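Long-range contact in uncharacterized protein (Pyrococcus furiosus, PDB 4XLZ), which probably removes an acetyl group from N,N'-diacetylchitobiose, as a metal-binding deacetylase of carbohydrate esterase family 14: residues G135-L143 and T154-V162. Residues are numbered along the deposited sequence; the frame is centred on the assembly and turned at random.
Sequences GVFAPDPWL and TGFLAIESV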
ATOM      1  N   GLY A 135     -18.177  16.728 -22.005  1.00 15.51           N
ATOM      2  CA  GLY A 135     -16.740  17.190 -21.859  1.00 15.23           C
ATOM      3  C   GLY A 135     -16.366  17.060 -20.407  1.00 12.77           C
ATOM      4  O   GLY A 135     -17.154  17.161 -19.485  1.00 15.37           O
ATOM      5  N   VAL A 136     -15.033  16.792 -20.305  1.00 13.64           N
ATOM      6  CA  VAL A 136     -14.358  16.821 -18.962  1.00 13.18           C
ATOM      7  C   VAL A 136     -13.126  17.726 -19.001  1.00 12.70           C
ATOM      8  O   VAL A 136     -12.348  17.600 -19.981  1.00 14.74           O
ATOM      9  CB  VAL A 136     -13.981  15.323 -18.570  1.00 12.01           C
ATOM     10  CG1 VAL A 136     -13.177  15.358 -17.226  1.00 14.57           C
ATOM     11  CG2 VAL A 136     -15.182  14.525 -18.307  1.00 14.39           C
ATOM     12  N   PHE A 137     -13.051  18.591 -18.001  1.00 13.92           N
ATOM     13  CA  PHE A 137     -11.900  19.475 -17.848  1.00 13.46           C
ATOM     14  C   PHE A 137     -11.106  19.017 -16.595  1.00 13.56           C
ATOM     15  O   PHE A 137     -11.694  18.670 -15.569  1.00 13.89           O
ATOM     16  CB  PHE A 137     -12.364  20.917 -17.571  1.00 12.80           C
ATOM     17  CG  PHE A 137     -13.060  21.577 -18.763  1.00 13.26           C
ATOM     18  CD1 PHE A 137     -14.394  21.325 -18.989  1.00 15.88           C
ATOM     19  CD2 PHE A 137     -12.359  22.452 -19.587  1.00 14.24           C
ATOM     20  CE1 PHE A 137     -15.046  21.938 -20.148  1.00 17.79           C
ATOM     21  CE2 PHE A 137     -12.975  23.051 -20.705  1.00 14.97           C
ATOM     22  CZ  PHE A 137     -14.348  22.812 -20.980  1.00 17.45           C
ATOM     23  N   ALA A 138      -9.786  19.077 -16.707  1.00 11.95           N
ATOM     24  CA  ALA A 138      -8.926  18.714 -15.554  1.00 11.89           C
ATOM     25  C   ALA A 138      -7.572  19.417 -15.713  1.00 11.95           C
ATOM     26  O   ALA A 138      -7.231  19.851 -16.842  1.00 12.71           O
ATOM     27  CB  ALA A 138      -8.707  17.156 -15.562  1.00 14.92           C
ATOM     28  N   PRO A 139      -6.756  19.466 -14.644  1.00 11.70           N
ATOM     29  CA  PRO A 139      -5.387  20.011 -14.823  1.00 12.56           C
ATOM     30  C   PRO A 139      -4.523  19.210 -15.756  1.00 13.42           C
ATOM     31  O   PRO A 139      -4.676  17.978 -15.783  1.00 13.43           O
ATOM     32  CB  PRO A 139      -4.769  19.971 -13.395  1.00 13.65           C
ATOM     33  CG  PRO A 139      -6.035  19.983 -12.461  1.00 16.06           C
ATOM     34  CD  PRO A 139      -7.053  19.118 -13.245  1.00 13.13           C
ATOM     35  N   ASP A 140      -3.612  19.850 -16.453  1.00 11.97           N
ATOM     36  CA  ASP A 140      -2.644  19.135 -17.287  1.00 12.25           C
ATOM     37  C   ASP A 140      -1.582  18.549 -16.348  1.00 13.20           C
ATOM     38  O   ASP A 140      -0.794  19.292 -15.761  1.00 12.98           O
ATOM     39  CB  ASP A 140      -2.028  20.222 -18.203  1.00 13.50           C
ATOM     40  CG  ASP A 140      -0.979  19.666 -19.131  1.00 15.16           C
ATOM     41  OD1 ASP A 140      -0.599  20.386 -20.130  1.00 15.75           O
ATOM     42  OD2 ASP A 140      -0.481  18.529 -18.924  1.00 13.75           O
ATOM     43  N   PRO A 141      -1.510  17.212 -16.244  1.00 12.02           N
ATOM     44  CA  PRO A 141      -0.528  16.666 -15.258  1.00 11.72           C
ATOM     45  C   PRO A 141       0.894  16.746 -15.754  1.00 11.82           C
ATOM     46  O   PRO A 141       1.753  16.505 -14.889  1.00 13.79           O
ATOM     47  CB  PRO A 141      -1.025  15.148 -15.203  1.00 12.25           C
ATOM     48  CG  PRO A 141      -1.547  14.888 -16.660  1.00 11.47           C
ATOM     49  CD  PRO A 141      -2.323  16.219 -17.008  1.00 13.09           C
ATOM     50  N   TRP A 142       1.097  17.165 -16.947  1.00 13.54           N
ATOM     51  CA  TRP A 142       2.483  17.325 -17.454  1.00 12.40           C
ATOM     52  C   TRP A 142       2.920  18.784 -17.348  1.00 12.80           C
ATOM     53  O   TRP A 142       4.020  19.133 -17.891  1.00 15.29           O
ATOM     54  CB  TRP A 142       2.543  16.945 -18.920  1.00 13.41           C
ATOM     55  CG  TRP A 142       2.234  15.430 -19.060  1.00 14.36           C
ATOM     56  CD1 TRP A 142       3.073  14.387 -18.738  1.00 14.86           C
ATOM     57  CD2 TRP A 142       0.986  14.881 -19.514  1.00 12.66           C
ATOM     58  NE1 TRP A 142       2.399  13.177 -18.990  1.00 14.87           N
ATOM     59  CE2 TRP A 142       1.130  13.462 -19.478  1.00 13.13           C
ATOM     60  CE3 TRP A 142      -0.176  15.451 -20.031  1.00 14.33           C
ATOM     61  CZ2 TRP A 142       0.092  12.592 -19.902  1.00 14.21           C
ATOM     62  CZ3 TRP A 142      -1.258  14.592 -20.382  1.00 15.85           C
ATOM     63  CH2 TRP A 142      -1.076  13.187 -20.333  1.00 15.68           C
ATOM     64  N   LEU A 143       2.241  19.644 -16.598  1.00 12.57           N
ATOM     65  CA  LEU A 143       2.739  21.058 -16.462  1.00 14.24           C
ATOM     66  C   LEU A 143       4.146  21.034 -15.868  1.00 13.26           C
ATOM     67  O   LEU A 143       4.427  20.459 -14.794  1.00 13.76           O
ATOM     68  CB  LEU A 143       1.780  21.692 -15.481  1.00 11.74           C
ATOM     69  CG  LEU A 143       2.179  23.175 -15.130  1.00 12.68           C
ATOM     70  CD1 LEU A 143       1.965  24.077 -16.445  1.00 16.08           C
ATOM     71  CD2 LEU A 143       1.297  23.745 -13.994  1.00 12.79           C
ATOM     72  N   THR A 154      -4.622  14.472  -9.875  1.00 11.53           N
ATOM     73  CA  THR A 154      -5.921  14.729 -10.447  1.00 11.19           C
ATOM     74  C   THR A 154      -5.900  14.655 -11.938  1.00 12.69           C
ATOM     75  O   THR A 154      -6.856  14.129 -12.592  1.00 12.17           O
ATOM     76  CB  THR A 154      -6.363  16.142  -9.940  1.00 11.13           C
ATOM     77  OG1 THR A 154      -6.544  16.113  -8.535  1.00 12.22           O
ATOM     78  CG2 THR A 154      -7.735  16.507 -10.587  1.00 12.23           C
ATOM     79  N   GLY A 155      -4.849  15.264 -12.579  1.00 12.02           N
ATOM     80  CA  GLY A 155      -4.797  15.244 -14.036  1.00 13.20           C
ATOM     81  C   GLY A 155      -4.746  13.811 -14.628  1.00 12.68           C
ATOM     82  O   GLY A 155      -5.496  13.505 -15.532  1.00 13.20           O
ATOM     83  N   PHE A 156      -3.811  13.051 -14.068  1.00 12.65           N
ATOM     84  CA  PHE A 156      -3.678  11.682 -14.636  1.00 11.81           C
ATOM     85  C   PHE A 156      -4.908  10.870 -14.358  1.00 12.64           C
ATOM     86  O   PHE A 156      -5.371  10.174 -15.256  1.00 12.46           O
ATOM     87  CB  PHE A 156      -2.453  10.988 -13.933  1.00 12.02           C
ATOM     88  CG  PHE A 156      -1.085  11.460 -14.424  1.00 11.19           C
ATOM     89  CD1 PHE A 156      -0.797  11.433 -15.793  1.00 13.75           C
ATOM     90  CD2 PHE A 156      -0.195  11.959 -13.453  1.00 14.11           C
ATOM     91  CE1 PHE A 156       0.515  11.860 -16.214  1.00 14.15           C
ATOM     92  CE2 PHE A 156       1.110  12.419 -13.894  1.00 15.11           C
ATOM     93  CZ  PHE A 156       1.425  12.361 -15.281  1.00 14.42           C
ATOM     94  N   LEU A 157      -5.422  10.927 -13.137  1.00 11.88           N
ATOM     95  CA  LEU A 157      -6.640  10.113 -12.821  1.00 10.56           C
ATOM     96  C   LEU A 157      -7.832  10.553 -13.672  1.00 12.79           C
ATOM     97  O   LEU A 157      -8.656   9.708 -14.059  1.00 13.01           O
ATOM     98  CB  LEU A 157      -6.986  10.228 -11.378  1.00 12.33           C
ATOM     99  CG  LEU A 157      -5.944   9.604 -10.379  1.00 11.63           C
ATOM    100  CD1 LEU A 157      -6.265  10.129  -8.915  1.00 13.58           C
ATOM    101  CD2 LEU A 157      -6.064   8.043 -10.405  1.00 12.79           C
ATOM    102  N   ALA A 158      -7.936  11.855 -13.980  1.00 11.86           N
ATOM    103  CA  ALA A 158      -9.081  12.270 -14.809  1.00 12.20           C
ATOM    104  C   ALA A 158      -9.000  11.748 -16.213  1.00 12.54           C
ATOM    105  O   ALA A 158      -9.962  11.178 -16.734  1.00 13.11           O
ATOM    106  CB  ALA A 158      -9.068  13.849 -14.866  1.00 13.19           C
ATOM    107  N   ILE A 159      -7.782  11.774 -16.822  1.00 12.03           N
ATOM    108  CA  ILE A 159      -7.588  11.306 -18.192  1.00 12.30           C
ATOM    109  C   ILE A 159      -7.897   9.800 -18.198  1.00 14.04           C
ATOM    110  O   ILE A 159      -8.592   9.286 -19.063  1.00 14.95           O
ATOM    111  CB  ILE A 159      -6.156  11.571 -18.653  1.00 11.68           C
ATOM    112  CG1 ILE A 159      -6.013  13.086 -18.782  1.00 14.18           C
ATOM    113  CG2 ILE A 159      -5.909  10.891 -20.028  1.00 14.33           C
ATOM    114  CD1 ILE A 159      -4.498  13.513 -18.937  1.00 15.14           C
ATOM    115  N   GLU A 160      -7.291   9.077 -17.246  1.00 11.98           N
ATOM    116  CA  GLU A 160      -7.478   7.590 -17.162  1.00 11.73           C
ATOM    117  C   GLU A 160      -8.921   7.279 -16.999  1.00 13.28           C
ATOM    118  O   GLU A 160      -9.454   6.292 -17.622  1.00 13.58           O
ATOM    119  CB  GLU A 160      -6.678   7.077 -15.981  1.00 12.13           C
ATOM    120  CG  GLU A 160      -5.187   7.245 -16.257  1.00 13.16           C
ATOM    121  CD  GLU A 160      -4.347   7.284 -14.919  1.00 12.90           C
ATOM    122  OE1 GLU A 160      -4.863   7.003 -13.830  1.00 13.14           O
ATOM    123  OE2 GLU A 160      -3.149   7.684 -15.017  1.00 12.81           O
ATOM    124  N   SER A 161      -9.594   7.980 -16.098  1.00 12.51           N
ATOM    125  CA  SER A 161     -11.000   7.631 -15.765  1.00 12.10           C
ATOM    126  C   SER A 161     -11.895   7.935 -16.970  1.00 12.82           C
ATOM    127  O   SER A 161     -12.887   7.197 -17.157  1.00 13.41           O
ATOM    128  CB  SER A 161     -11.468   8.432 -14.585  1.00 12.35           C
ATOM    129  OG  SER A 161     -10.656   8.060 -13.430  1.00 13.78           O
ATOM    130  N   VAL A 162     -11.634   9.003 -17.713  1.00 12.95           N
ATOM    131  CA  VAL A 162     -12.440   9.214 -18.967  1.00 14.30           C
ATOM    132  C   VAL A 162     -12.294   7.981 -19.894  1.00 13.91           C
ATOM    133  O   VAL A 162     -13.315   7.503 -20.420  1.00 16.04           O
ATOM    134  CB  VAL A 162     -11.961  10.539 -19.619  1.00 14.63           C
ATOM    135  CG1 VAL A 162     -12.588  10.619 -21.026  1.00 14.19           C
ATOM    136  CG2 VAL A 162     -12.474  11.725 -18.729  1.00 15.29           C
TER
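Val136 and Ala138 of strand 135-139 pack against Val162 and Ala158 of segment 154-162 of helix 149-164, which runs roughly antiparallel to the strand in a beta-alpha-beta crossover leading on to the neighbouring parallel strand 186-190, within the alpha/beta fold of the GlcNAc-PI de-N-acetylase family. The short segment axes come within 7.0 Å, which small residues make possible. Ala138 CB meets Ala158 CB at 3.4 Å, tighter than usual for two carbons, while Val136 and Val162 touch tip to tip farther along. Gly155 lets the backbones meet, its CA lying 3.2 Å from Pro139 O; a CB here would clash with that oxygen and with Pro141. The Pro139 side chain lies about 7 Å from a bound cadmium ion, bringing the strand end near the metal.

Beyond the strand, Pro141 CB stands almost exactly over the centre of the Phe156 ring, 3.5 Å from its centroid and 2° off the normal, a CH-pi contact. The same phenylalanine turns its CE1 edge to the face of the five-membered ring of Trp142, with the planes at 89°, a T-shaped pair. An alanine in place of Phe156 would remove the ring, and is likely to leave Pro141 without its CH-pi partner and that face of Trp142 less well covered. Arg152 of the second subunit makes a cation-pi contact with Phe156, carrying this cluster into the subunit interface. Ile159 completes the apolar packing: with CG1 beside its backbone N (chi1 -69°) and the chain then extended, CD1 reaches Trp142 CZ3 at 3.7 Å.

Asp140 shapes the turn: its OD1 bonds to Thr192, while OD2, met from above the carboxylate plane, accepts from Trp142 N at 2.9 Å, an Asx turn.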